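Local coordinates for glycoside hydrolase family 88 protein (PDB 4Q88) that probably acts as a hydrolase on a carbohydrate substrate, as expected of glycoside hydrolase family 88, although its own substrate has not been established, at residues 25-30 against 61-66; 83-86 against 92-95; 103-108 against 152-157; 245-250 against 255-260; 280-285 against 294-299. All coordinates share one frame; numbering follows the deposited sequence. Where two conformers were deposited one is given.

Interaction 1 (25-30 against 61-66); sequences QRYQSM and LQYSID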
# COMPACT_ATOMS: atom_id res chain seq x y z
N GLN A 25 5.01 2.50 -19.02
CA GLN A 25 4.75 3.25 -20.25
C GLN A 25 3.37 3.00 -20.80
O GLN A 25 2.73 3.94 -21.24
CB GLN A 25 5.81 2.99 -21.30
CG GLN A 25 7.06 3.70 -20.87
CD GLN A 25 8.28 3.34 -21.66
OE1 GLN A 25 8.19 2.74 -22.74
NE2 GLN A 25 9.45 3.69 -21.12
N ARG A 26 2.91 1.77 -20.72
CA ARG A 26 1.54 1.45 -21.14
C ARG A 26 0.56 2.27 -20.35
O ARG A 26 -0.33 2.92 -20.92
CB ARG A 26 1.25 -0.03 -20.98
CG ARG A 26 -0.14 -0.46 -21.48
CD ARG A 26 -0.63 -1.72 -20.81
NE ARG A 26 -2.09 -1.83 -20.76
CZ ARG A 26 -2.87 -1.50 -19.72
NH1 ARG A 26 -2.36 -1.00 -18.56
NH2 ARG A 26 -4.20 -1.68 -19.84
N TYR A 27 0.72 2.29 -19.02
CA TYR A 27 -0.24 3.02 -18.19
C TYR A 27 -0.23 4.53 -18.50
O TYR A 27 -1.29 5.14 -18.71
CB TYR A 27 0.03 2.75 -16.69
CG TYR A 27 -0.99 3.41 -15.86
CD1 TYR A 27 -2.21 2.80 -15.62
CD2 TYR A 27 -0.78 4.66 -15.34
CE1 TYR A 27 -3.19 3.43 -14.89
CE2 TYR A 27 -1.75 5.31 -14.61
CZ TYR A 27 -2.95 4.67 -14.38
OH TYR A 27 -3.92 5.29 -13.64
N GLN A 28 0.96 5.14 -18.57
CA GLN A 28 1.05 6.58 -18.78
C GLN A 28 0.65 6.99 -20.20
O GLN A 28 0.13 8.09 -20.39
CB GLN A 28 2.45 7.11 -18.43
CG GLN A 28 2.78 6.93 -16.96
CD GLN A 28 4.06 7.58 -16.50
OE1 GLN A 28 4.74 8.26 -17.25
NE2 GLN A 28 4.37 7.40 -15.22
N SER A 29 0.84 6.10 -21.18
CA SER A 29 0.45 6.44 -22.55
C SER A 29 -1.06 6.38 -22.68
O SER A 29 -1.64 7.13 -23.45
CB SER A 29 1.11 5.49 -23.57
OG SER A 29 0.57 4.18 -23.49
N MSE A 30 -1.69 5.50 -21.91
CA MSE A 30 -3.14 5.29 -21.98
C MSE A 30 -3.94 6.24 -21.13
O MSE A 30 -5.09 6.50 -21.43
CB MSE A 30 -3.51 3.90 -21.49
CG MSE A 30 -3.38 2.82 -22.56
SE MSE A 30 -3.85 1.09 -21.73
CE MSE A 30 -5.75 1.40 -21.28
N LEU A 61 8.69 11.18 -13.70
CA LEU A 61 8.57 12.20 -12.65
C LEU A 61 7.56 13.28 -13.04
O LEU A 61 6.73 13.72 -12.24
CB LEU A 61 9.94 12.83 -12.37
CG LEU A 61 9.99 13.73 -11.13
CD1 LEU A 61 9.85 12.82 -9.91
CD2 LEU A 61 11.34 14.49 -11.16
N GLN A 62 7.63 13.71 -14.29
CA GLN A 62 6.77 14.77 -14.76
C GLN A 62 5.33 14.29 -14.77
O GLN A 62 4.41 15.11 -14.62
CB GLN A 62 7.15 15.18 -16.19
CG GLN A 62 6.44 16.47 -16.63
CD GLN A 62 6.87 17.64 -15.78
OE1 GLN A 62 8.04 17.80 -15.50
NE2 GLN A 62 5.93 18.46 -15.35
N TYR A 63 5.10 12.99 -14.95
CA TYR A 63 3.71 12.48 -14.87
C TYR A 63 3.10 12.72 -13.48
O TYR A 63 1.92 13.14 -13.36
CB TYR A 63 3.66 11.01 -15.28
CG TYR A 63 2.30 10.42 -15.49
CD1 TYR A 63 1.64 9.80 -14.44
CD2 TYR A 63 1.69 10.40 -16.75
CE1 TYR A 63 0.39 9.24 -14.61
CE2 TYR A 63 0.41 9.85 -16.92
CZ TYR A 63 -0.23 9.26 -15.83
OH TYR A 63 -1.47 8.65 -15.95
N SER A 64 3.87 12.43 -12.44
CA SER A 64 3.43 12.70 -11.06
C SER A 64 3.31 14.20 -10.77
O SER A 64 2.39 14.65 -10.08
CB SER A 64 4.30 11.98 -10.02
OG SER A 64 4.01 10.59 -10.04
N ILE A 65 4.24 15.01 -11.28
CA ILE A 65 4.18 16.45 -11.05
C ILE A 65 2.92 17.00 -11.72
O ILE A 65 2.22 17.81 -11.14
CB ILE A 65 5.43 17.17 -11.61
CG1 ILE A 65 6.67 16.80 -10.80
CG2 ILE A 65 5.22 18.69 -11.68
CD1 ILE A 65 7.99 17.15 -11.45
N ASP A 66 2.62 16.53 -12.92
CA ASP A 66 1.46 17.03 -13.67
C ASP A 66 0.19 16.65 -12.93
O ASP A 66 -0.79 17.41 -12.90
CB ASP A 66 1.44 16.46 -15.10
CG ASP A 66 2.47 17.08 -16.01
OD1 ASP A 66 3.19 18.02 -15.59
OD2 ASP A 66 2.65 16.53 -17.13
O HOH W 1 -3.48 8.60 -14.39
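Tyr-27 and Gln-28, on the last turn of helix 13-30, both meet the side chain of Tyr-63 on helix 58-70. Tyr-27 comes first along the chain. The two tyrosine side chains cross at about a right angle, with Tyr-27 CE2 3.6 Å from Tyr-63 OH. A water lies a short 2.5 Å from Tyr-63 OH but 3.4 Å from Tyr-27 OH, so it bridges the phenols only weakly. Tyr-27 also stacks on His-31 and touches Asn-341 and Ile-344 of helix 341-358.

Gln-28 makes the broader contact. With its CG anti to the carbonyl carbon (chi1 -64°) and the chain extended beyond, it is laid flat across one face of the Tyr-63 ring, the two side chains running in opposite directions. CG sits 3.6 Å from the ring centroid, almost on the ring normal, as a CH-pi contact. Farther out, CD comes within 3.5 Å of Tyr-63 CG, and the amide plane is only 6° from that of the ring. Tyr-44 OH on helix 39-55 bonds to Gln-28 NE2. Past Met-30, the backbone oxygen of His-31 is hydrogen-bonded to Tyr-63 OH.

The chemistry is thus amide-on-aromatic stacking without a direct hydrogen bond between the segments: the bond to Tyr-44 sets the rotation of the amide, that to His-31 anchors the end of the tyrosine, and the stacking holds the ring's turn.

Interaction 2 (83-86 against 92-95); sequences EWRS and PEYV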
# COMPACT_ATOMS: atom_id res chain seq x y z
N GLU A 83 -16.83 21.15 8.81
CA GLU A 83 -17.53 20.08 8.06
C GLU A 83 -16.67 18.85 7.72
O GLU A 83 -17.16 17.90 7.08
CB GLU A 83 -18.16 20.58 6.78
CG GLU A 83 -17.22 20.73 5.60
CD GLU A 83 -17.90 21.30 4.37
OE1 GLU A 83 -19.14 21.18 4.27
OE2 GLU A 83 -17.18 21.81 3.48
N TRP A 84 -15.39 18.89 8.07
CA TRP A 84 -14.49 17.81 7.66
C TRP A 84 -14.90 16.46 8.26
O TRP A 84 -15.27 16.35 9.43
CB TRP A 84 -13.03 18.12 8.04
CG TRP A 84 -12.42 19.19 7.23
CD1 TRP A 84 -13.04 19.96 6.26
CD2 TRP A 84 -11.05 19.61 7.25
NE1 TRP A 84 -12.14 20.84 5.73
CE2 TRP A 84 -10.92 20.67 6.32
CE3 TRP A 84 -9.93 19.23 7.99
CZ2 TRP A 84 -9.70 21.30 6.07
CZ3 TRP A 84 -8.73 19.88 7.77
CH2 TRP A 84 -8.62 20.91 6.81
N ARG A 85 -14.93 15.46 7.40
CA ARG A 85 -15.32 14.10 7.77
C ARG A 85 -14.19 13.13 7.58
O ARG A 85 -13.24 13.37 6.80
CB ARG A 85 -16.50 13.65 6.93
CG ARG A 85 -17.72 14.51 7.10
CD ARG A 85 -18.95 13.78 6.62
NE ARG A 85 -20.10 14.41 7.26
CZ ARG A 85 -21.15 13.76 7.74
NH1 ARG A 85 -21.25 12.43 7.62
NH2 ARG A 85 -22.11 14.46 8.33
N SER A 86 -14.27 12.02 8.33
CA SER A 86 -13.26 10.98 8.31
C SER A 86 -13.77 9.57 7.99
O SER A 86 -13.01 8.62 8.11
CB SER A 86 -12.57 10.94 9.66
OG SER A 86 -13.49 10.60 10.67
N PRO A 92 -16.00 16.99 -1.47
CA PRO A 92 -14.85 17.74 -0.91
C PRO A 92 -14.77 17.83 0.64
O PRO A 92 -13.76 18.28 1.14
CB PRO A 92 -15.03 19.15 -1.52
CG PRO A 92 -15.87 18.92 -2.76
CD PRO A 92 -16.82 17.85 -2.37
N GLU A 93 -15.78 17.40 1.39
CA GLU A 93 -15.70 17.53 2.86
C GLU A 93 -14.94 16.35 3.54
O GLU A 93 -14.63 16.43 4.71
CB GLU A 93 -17.05 17.66 3.51
CG GLU A 93 -17.95 16.48 3.45
CD GLU A 93 -18.85 16.46 2.23
OE1 GLU A 93 -18.39 16.75 1.08
OE2 GLU A 93 -20.02 16.09 2.43
N TYR A 94 -14.62 15.33 2.76
CA TYR A 94 -14.00 14.10 3.30
C TYR A 94 -12.48 14.23 3.48
O TYR A 94 -11.72 13.28 3.19
CB TYR A 94 -14.43 12.90 2.43
CG TYR A 94 -15.90 12.60 2.71
CD1 TYR A 94 -16.27 11.80 3.76
CD2 TYR A 94 -16.93 13.18 1.94
CE1 TYR A 94 -17.59 11.55 4.04
CE2 TYR A 94 -18.25 12.93 2.22
CZ TYR A 94 -18.58 12.16 3.28
OH TYR A 94 -19.89 11.91 3.55
N VAL A 95 -12.07 15.39 4.03
CA VAL A 95 -10.67 15.79 4.13
C VAL A 95 -9.87 14.90 5.11
O VAL A 95 -8.67 14.69 4.90
CB VAL A 95 -10.53 17.25 4.55
CG1 VAL A 95 -9.07 17.66 4.67
CG2 VAL A 95 -11.22 18.20 3.55
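Arg-85 lies alongside Tyr-94, and the two side chains point the same way. CB of Arg-85 rests 3.7 Å from Tyr-94 CD1, and the next atom, CG, comes near the aliphatic CG of Glu-93. CG stands anti to the carbonyl carbon (chi1 -61°) and the chain is extended as far as NE, which carries CD along the tyrosine until it is 3.7 Å from Tyr-94 CE1 and about equally near the phenol oxygen. The guanidinium plane is turned 64° from the ring, so the two do not stack. A bound 1,2-ethanediol, probably from the crystallisation liquor, lies about 3 Å from the Arg-85 side chain. Glu-93 runs alongside, bent at its second torsion; its OE2 stays 5.1 Å from Arg-85 NE, too far for a salt bridge, and OE1 bonds to Ser-91 OG.

At the backbone, Arg-85 N donates to Glu-93 O at 2.9 Å with an angle of 160° at the hydrogen, and Trp-84 CA approaches the same oxygen at 3.3 Å in a CH...O contact. Val-95 covers one face of the Trp-84 indole: CG2 is 3.6 Å from the centroid of the five-membered ring in a CH-pi contact, while CG1 lies over the benzene part. Helix 117-132 meets both residues through Arg-122.

One backbone bond therefore pins two irregular pieces of the same loop, with the buried Val-95 packed on a partly exposed indole and a surface contact made by arginine methylenes.

Interaction 3 (103-108 against 152-157); sequences CFQTYA and MVKMYD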
# COMPACT_ATOMS: atom_id res chain seq x y z
N CYS A 103 -2.45 10.80 -1.35
CA CYS A 103 -1.83 11.73 -2.27
C CYS A 103 -0.66 12.49 -1.60
O CYS A 103 0.36 12.82 -2.26
CB CYS A 103 -2.84 12.70 -2.88
SG CYS A 103 -3.67 13.75 -1.69
N PHE A 104 -0.78 12.75 -0.31
CA PHE A 104 0.28 13.49 0.42
C PHE A 104 1.64 12.77 0.43
O PHE A 104 2.70 13.44 0.60
CB PHE A 104 -0.11 13.77 1.89
CG PHE A 104 -1.38 14.55 2.11
CD1 PHE A 104 -1.93 15.36 1.15
CD2 PHE A 104 -2.01 14.49 3.36
CE1 PHE A 104 -3.09 16.06 1.37
CE2 PHE A 104 -3.17 15.18 3.59
CZ PHE A 104 -3.71 15.99 2.61
N GLN A 105 1.63 11.45 0.24
CA GLN A 105 2.89 10.72 0.16
C GLN A 105 3.68 11.20 -1.06
O GLN A 105 4.89 11.49 -0.97
CB GLN A 105 2.65 9.21 0.02
CG GLN A 105 1.90 8.61 1.21
CD GLN A 105 1.82 7.08 1.15
OE1 GLN A 105 2.69 6.43 0.59
NE2 GLN A 105 0.76 6.52 1.70
N THR A 106 3.00 11.32 -2.16
CA THR A 106 3.63 11.73 -3.41
C THR A 106 3.99 13.25 -3.37
O THR A 106 5.06 13.68 -3.88
CB THR A 106 2.70 11.38 -4.60
OG1 THR A 106 2.64 9.94 -4.73
CG2 THR A 106 3.24 11.93 -5.87
N TYR A 107 3.13 14.06 -2.74
CA TYR A 107 3.42 15.49 -2.62
C TYR A 107 4.69 15.68 -1.78
O TYR A 107 5.56 16.46 -2.15
CB TYR A 107 2.28 16.32 -2.05
CG TYR A 107 0.94 16.18 -2.76
CD1 TYR A 107 0.86 15.73 -4.08
CD2 TYR A 107 -0.24 16.54 -2.13
CE1 TYR A 107 -0.38 15.67 -4.76
CE2 TYR A 107 -1.47 16.43 -2.78
CZ TYR A 107 -1.53 16.02 -4.10
OH TYR A 107 -2.77 15.95 -4.75
N ALA A 108 4.82 14.94 -0.67
CA ALA A 108 6.06 14.98 0.12
C ALA A 108 7.29 14.53 -0.66
O ALA A 108 8.39 15.16 -0.59
CB ALA A 108 5.93 14.13 1.37
N MSE A 152 2.96 9.82 7.67
CA MSE A 152 3.47 10.24 8.95
C MSE A 152 4.99 10.33 8.91
O MSE A 152 5.58 11.35 9.39
CB MSE A 152 3.01 9.36 10.14
CG MSE A 152 1.50 9.04 10.26
SE MSE A 152 0.41 10.66 10.23
CE MSE A 152 0.22 10.94 12.14
N VAL A 153 5.67 9.31 8.35
CA VAL A 153 7.14 9.33 8.33
C VAL A 153 7.68 10.31 7.30
O VAL A 153 8.75 10.93 7.52
CB VAL A 153 7.78 7.92 8.14
CG1 VAL A 153 7.48 7.06 9.36
CG2 VAL A 153 7.35 7.23 6.85
N LYS A 154 6.97 10.46 6.17
CA LYS A 154 7.39 11.40 5.12
C LYS A 154 7.25 12.84 5.63
O LYS A 154 8.13 13.70 5.36
CB LYS A 154 6.60 11.19 3.83
CG LYS A 154 6.98 9.90 3.12
CD LYS A 154 6.09 9.59 1.92
CE LYS A 154 6.44 8.25 1.31
NZ LYS A 154 7.78 8.20 0.70
N MSE A 155 6.21 13.11 6.41
CA MSE A 155 5.98 14.50 6.91
C MSE A 155 6.95 14.80 8.01
O MSE A 155 7.50 15.92 8.07
CB MSE A 155 4.53 14.80 7.36
CG MSE A 155 3.48 14.65 6.21
SE MSE A 155 3.87 15.82 4.68
CE MSE A 155 3.81 17.50 5.69
N TYR A 156 7.22 13.82 8.88
CA TYR A 156 8.30 13.95 9.88
C TYR A 156 9.63 14.24 9.19
O TYR A 156 10.40 15.13 9.65
CB TYR A 156 8.44 12.71 10.79
CG TYR A 156 9.57 12.90 11.74
CD1 TYR A 156 9.38 13.63 12.91
CD2 TYR A 156 10.88 12.49 11.43
CE1 TYR A 156 10.43 13.92 13.77
CE2 TYR A 156 11.95 12.76 12.30
CZ TYR A 156 11.71 13.47 13.48
OH TYR A 156 12.73 13.76 14.36
N ASP A 157 9.96 13.49 8.14
CA ASP A 157 11.24 13.70 7.46
C ASP A 157 11.43 15.17 7.04
O ASP A 157 12.54 15.77 7.19
CB ASP A 157 11.31 12.82 6.22
CG ASP A 157 12.58 12.99 5.46
OD1 ASP A 157 13.64 12.83 6.08
OD2 ASP A 157 12.51 13.29 4.27
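Van der Waals contacts, with no hydrogen bond, join Ala-108 to Lys-154 and Met-155, and Gln-105 to Lys-154. The methyl group of Ala-108 points at the facing helix and meets CB of Lys-154 at 3.9 Å; it also touches the selenium of Met-155, a selenomethionine here, at 4.2 Å. One turn before Ala-108, Gln-105 offers its CB to Lys-154 CD at 3.9 Å and its backbone oxygen to the same carbon at 3.7 Å, so the lysine lies over the helix surface with its methylenes. Small Ala-108 is where the backbones come nearest, its CA standing 6.3 Å from CA of Lys-154.

The two helices, 103-113 and 144-159, run roughly parallel: their short segments are 9.4 Å apart at closest approach and cross at 29°. Both belong to the all-helical (alpha/alpha)6 toroid expected of family 88, and helix 117-132 packs beside them through Phe-104 and Met-155.

Polar interactions lie at the ends of the same side chains. The lysine chain, extended up to CE, bends about CD-CE (chi4 -66°), and NZ forms a salt bridge with Asp-109 and a hydrogen bond with Gln-225 OE1, so its positive charge is probably compensated in the interior. NE2 of Gln-105 donates to the backbone oxygens of Tyr-146 and Met-147, near the start of helix 144-159.

Interaction 4 (245-250 against 255-260); sequences KSIAAC and GYWTRS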
# COMPACT_ATOMS: atom_id res chain seq x y z
N LYS A 245 6.00 -13.99 8.82
CA LYS A 245 5.90 -15.39 9.10
C LYS A 245 4.42 -15.90 8.84
O LYS A 245 4.21 -16.99 8.22
CB LYS A 245 6.31 -15.66 10.52
CG LYS A 245 6.41 -17.14 10.81
CD LYS A 245 7.14 -17.42 12.11
CE LYS A 245 7.32 -18.92 12.28
NZ LYS A 245 7.83 -19.25 13.65
N SER A 246 3.43 -15.15 9.34
CA SER A 246 2.03 -15.57 9.15
C SER A 246 1.60 -15.55 7.68
O SER A 246 0.82 -16.45 7.18
CB SER A 246 1.15 -14.69 10.00
OG SER A 246 1.51 -14.83 11.35
N ILE A 247 2.06 -14.53 6.99
CA ILE A 247 1.75 -14.41 5.55
C ILE A 247 2.44 -15.57 4.80
O ILE A 247 1.84 -16.22 3.93
CB ILE A 247 2.15 -13.04 5.01
CG1 ILE A 247 1.32 -11.92 5.64
CG2 ILE A 247 2.10 -13.04 3.50
CD1 ILE A 247 1.95 -10.55 5.47
N ALA A 248 3.72 -15.80 5.06
CA ALA A 248 4.41 -16.87 4.37
C ALA A 248 3.69 -18.24 4.46
O ALA A 248 3.54 -18.99 3.46
CB ALA A 248 5.85 -16.98 4.84
N ALA A 249 3.18 -18.50 5.65
CA ALA A 249 2.54 -19.74 5.99
C ALA A 249 1.26 -19.94 5.23
O ALA A 249 0.79 -21.10 5.11
CB ALA A 249 2.26 -19.79 7.50
N CYS A 250 0.65 -18.90 4.67
CA CYS A 250 -0.59 -19.16 3.93
C CYS A 250 -0.48 -18.90 2.41
O CYS A 250 -1.50 -18.84 1.71
CB CYS A 250 -1.76 -18.43 4.56
SG CYS A 250 -1.57 -16.67 4.66
N GLY A 255 2.03 -19.67 -5.76
CA GLY A 255 2.79 -18.47 -5.38
C GLY A 255 1.94 -17.25 -5.03
O GLY A 255 2.45 -16.29 -4.49
N TYR A 256 0.65 -17.25 -5.39
CA TYR A 256 -0.22 -16.15 -5.00
C TYR A 256 -0.85 -16.42 -3.63
O TYR A 256 -0.70 -17.54 -3.07
CB TYR A 256 -1.26 -15.91 -6.03
CG TYR A 256 -2.15 -17.13 -6.34
CD1 TYR A 256 -3.21 -17.48 -5.51
CD2 TYR A 256 -1.96 -17.90 -7.50
CE1 TYR A 256 -4.02 -18.56 -5.80
CE2 TYR A 256 -2.77 -18.99 -7.78
CZ TYR A 256 -3.78 -19.32 -6.94
OH TYR A 256 -4.56 -20.40 -7.28
N TRP A 257 -1.53 -15.40 -3.10
CA TRP A 257 -2.38 -15.54 -1.94
C TRP A 257 -3.83 -15.37 -2.35
O TRP A 257 -4.14 -14.51 -3.20
CB TRP A 257 -2.01 -14.50 -0.89
CG TRP A 257 -0.72 -14.83 -0.16
CD1 TRP A 257 -0.61 -15.37 1.09
CD2 TRP A 257 0.63 -14.54 -0.59
NE1 TRP A 257 0.71 -15.50 1.42
CE2 TRP A 257 1.49 -15.02 0.42
CE3 TRP A 257 1.19 -14.03 -1.78
CZ2 TRP A 257 2.89 -14.92 0.32
CZ3 TRP A 257 2.58 -13.89 -1.85
CH2 TRP A 257 3.41 -14.37 -0.83
N THR A 258 -4.72 -16.19 -1.83
CA THR A 258 -6.16 -16.03 -2.10
C THR A 258 -6.81 -14.91 -1.29
O THR A 258 -6.34 -14.54 -0.19
CB THR A 258 -6.91 -17.35 -1.81
OG1 THR A 258 -6.63 -17.82 -0.48
CG2 THR A 258 -6.50 -18.41 -2.77
N ARG A 259 -7.93 -14.40 -1.79
CA ARG A 259 -8.56 -13.25 -1.20
C ARG A 259 -8.95 -13.42 0.28
O ARG A 259 -8.87 -12.46 1.04
CB ARG A 259 -9.79 -12.89 -2.03
CG ARG A 259 -9.45 -12.26 -3.40
CD ARG A 259 -10.69 -12.33 -4.28
NE ARG A 259 -10.81 -13.63 -4.88
CZ ARG A 259 -11.90 -14.07 -5.50
NH1 ARG A 259 -12.93 -13.23 -5.72
NH2 ARG A 259 -11.91 -15.32 -5.99
N SER A 260 -9.40 -14.63 0.68
CA SER A 260 -9.52 -15.00 2.07
C SER A 260 -8.32 -15.86 2.38
O SER A 260 -8.19 -16.99 1.87
CB SER A 260 -10.85 -15.75 2.36
OG SER A 260 -11.00 -15.94 3.74
O HOH W 2 -3.67 -17.60 0.64
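Trp-257 meets the C-terminal end of helix 233-249 edge-on, gripped through its indole nitrogen. NE1 donates to the backbone oxygen of Ile-247 at 2.8 Å, nearly straight (167° at the hydrogen) and in the plane of the ring, although it reaches that oxygen from above the carbonyl plane. Cys-250 N bonds to the same oxygen from the opposite face. Around this bond the packing is close: CG2 of Ile-247 lies 3.5 Å from NE1 and close to CE2 and CZ2 as well, while SG of Cys-250 flanks the ring edge, 3.9 Å from CD1, as a sulfur-aromatic contact. Phe-278 and Phe-282 of helix 272-287 pack against both Ile-247 and Trp-257.

Farther along the loop the two segments separate, and a water fills in for direct contact. It donates to Cys-250 O at 2.7 Å and accepts from Thr-258 N at 3.0 Å, linking Cys-250, near the end of the helix, to the loop at Thr-258. Thr-258 itself looks inward to its own segment, its OG1 donating to Ser-260 O.

Ile-247 O thus takes two donors, Cys-250 N and the indole N-H, Cys-250 O is served by a water, and the buried indole nitrogen is satisfied.

Interaction 5 (280-285 against 294-299); sequences YGFLWG and DIYSPI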
# COMPACT_ATOMS: atom_id res chain seq x y z
N TYR A 280 6.35 -7.19 -2.43
CA TYR A 280 7.10 -5.98 -2.10
C TYR A 280 7.63 -6.04 -0.71
O TYR A 280 8.84 -5.80 -0.43
CB TYR A 280 6.23 -4.70 -2.29
CG TYR A 280 6.89 -3.46 -1.72
CD1 TYR A 280 8.07 -2.95 -2.31
CD2 TYR A 280 6.42 -2.85 -0.57
CE1 TYR A 280 8.71 -1.83 -1.75
CE2 TYR A 280 7.09 -1.73 -0.01
CZ TYR A 280 8.20 -1.23 -0.62
OH TYR A 280 8.84 -0.15 -0.08
N GLY A 281 6.77 -6.37 0.24
CA GLY A 281 7.17 -6.36 1.63
C GLY A 281 8.26 -7.39 1.93
O GLY A 281 9.23 -7.09 2.66
N PHE A 282 8.14 -8.58 1.34
CA PHE A 282 9.12 -9.64 1.60
C PHE A 282 10.48 -9.24 0.98
O PHE A 282 11.51 -9.35 1.60
CB PHE A 282 8.65 -10.96 0.99
CG PHE A 282 7.58 -11.67 1.80
CD1 PHE A 282 7.88 -12.15 3.03
CD2 PHE A 282 6.35 -11.94 1.27
CE1 PHE A 282 6.96 -12.85 3.78
CE2 PHE A 282 5.43 -12.68 2.00
CZ PHE A 282 5.73 -13.10 3.26
N LEU A 283 10.44 -8.76 -0.26
CA LEU A 283 11.70 -8.35 -0.94
C LEU A 283 12.36 -7.21 -0.14
O LEU A 283 13.58 -7.25 0.10
CB LEU A 283 11.40 -7.94 -2.36
CG LEU A 283 11.05 -9.06 -3.33
CD1 LEU A 283 10.43 -8.43 -4.57
CD2 LEU A 283 12.28 -9.94 -3.66
N TRP A 284 11.60 -6.19 0.26
CA TRP A 284 12.13 -5.06 1.05
C TRP A 284 12.78 -5.57 2.36
O TRP A 284 13.93 -5.20 2.73
CB TRP A 284 11.06 -3.98 1.34
CG TRP A 284 11.67 -2.85 2.05
CD1 TRP A 284 12.32 -1.80 1.48
CD2 TRP A 284 11.81 -2.70 3.46
NE1 TRP A 284 12.82 -0.97 2.46
CE2 TRP A 284 12.58 -1.54 3.68
CE3 TRP A 284 11.44 -3.49 4.57
CZ2 TRP A 284 12.93 -1.11 4.95
CZ3 TRP A 284 11.77 -3.03 5.85
CH2 TRP A 284 12.52 -1.87 6.01
N GLY A 285 12.03 -6.43 3.05
CA GLY A 285 12.51 -7.04 4.30
C GLY A 285 13.81 -7.82 4.16
O GLY A 285 14.69 -7.70 4.99
N ASP A 294 17.39 -16.93 3.55
CA ASP A 294 17.22 -18.32 3.21
C ASP A 294 15.77 -18.77 3.46
O ASP A 294 15.21 -19.51 2.68
CB ASP A 294 18.19 -19.17 4.03
CG ASP A 294 19.65 -18.93 3.63
OD1 ASP A 294 19.93 -18.65 2.43
OD2 ASP A 294 20.51 -19.02 4.53
N ILE A 295 15.16 -18.28 4.54
CA ILE A 295 13.78 -18.64 4.86
C ILE A 295 12.80 -18.01 3.85
O ILE A 295 11.92 -18.68 3.34
CB ILE A 295 13.42 -18.20 6.29
CG1 ILE A 295 14.19 -19.08 7.27
CG2 ILE A 295 11.90 -18.27 6.51
CD1 ILE A 295 14.10 -18.59 8.70
N TYR A 296 12.98 -16.74 3.56
CA TYR A 296 11.99 -16.02 2.76
C TYR A 296 12.27 -15.98 1.28
O TYR A 296 11.38 -15.63 0.53
CB TYR A 296 11.72 -14.63 3.30
CG TYR A 296 11.04 -14.72 4.64
CD1 TYR A 296 9.69 -15.03 4.73
CD2 TYR A 296 11.75 -14.56 5.80
CE1 TYR A 296 9.07 -15.19 5.96
CE2 TYR A 296 11.14 -14.68 7.04
CZ TYR A 296 9.78 -15.02 7.10
OH TYR A 296 9.19 -15.12 8.31
N SER A 297 13.50 -16.29 0.84
CA SER A 297 13.78 -16.23 -0.62
C SER A 297 12.89 -17.24 -1.44
O SER A 297 12.37 -16.90 -2.46
CB SER A 297 15.32 -16.24 -0.95
OG SER A 297 16.01 -15.05 -0.49
N PRO A 298 12.60 -18.44 -0.94
CA PRO A 298 11.64 -19.33 -1.64
C PRO A 298 10.21 -18.77 -1.79
O PRO A 298 9.50 -19.02 -2.79
CB PRO A 298 11.61 -20.58 -0.77
CG PRO A 298 12.88 -20.53 0.02
CD PRO A 298 13.22 -19.10 0.22
N ILE A 299 9.77 -18.05 -0.78
CA ILE A 299 8.44 -17.41 -0.82
C ILE A 299 8.43 -16.35 -1.94
O ILE A 299 7.48 -16.27 -2.74
CB ILE A 299 8.12 -16.73 0.55
CG1 ILE A 299 8.24 -17.73 1.68
CG2 ILE A 299 6.78 -16.01 0.55
CD1 ILE A 299 7.30 -18.91 1.64
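Phe-282 faces Tyr-296 and Ile-299, one helical turn apart on the partner helix. Its CE1 approaches CD1 of Tyr-296 at 3.6 Å, the closest pair of the contact. The ring planes differ by 25°, but the rings are slid so far apart, with centroids at 5.6 Å, that they barely overlap. Ile-299 comes in over a face of the phenylalanine: CG2, the branch anti to the backbone N, lies 4.1 Å from the ring centroid, off-centre toward CE2, as a CH-pi contact.

These side chains are placed by what surrounds them. The Phe-282 ring is met edge-to-face by Phe-216 of helix 209-225 and packs against Ala-244 of helix 233-249, while Tyr-296 lies against Ala-248 of that same helix. Pro-298 has no N-H to give, and helix 293-311 is kinked at 298-299, where the backbone nitrogens lack bonds to the turn before; Ile-299 O takes a bond from Gln-251 NE2.

Helices 272-287 and 293-311 form a helical hairpin, held between these segments by aromatic and aliphatic packing, with no hydrogen bond; near the turn Gly-285 bonds to Leu-291 through the backbone. Helical hairpins, six to a ring, build the (alpha/alpha)6 toroid, consistent with the family 88 fold.

From the N terminus, the five contacts follow one another in series, none nested in or crossing another. Interaction 1 closes off 30 intervening residues, mostly helical, by bringing helix 58-70 back to helix 13-30. Interaction 2 pins the long loop that leads on to helix 103-113, and interaction 3 then spans 43 residues to join that helix to helix 144-159. Interactions 1 and 3 touch through Ser-64 and Thr-106. Interaction 4 fastens the loop that follows helix 233-249, and interaction 5 closes the hairpin of helices 272-287 and 293-311. These last two share one apolar cluster, with Phe-282 against both Ile-247 and Trp-257, and interaction 4 lies across the chain's centre from interactions 1, 2 and 3.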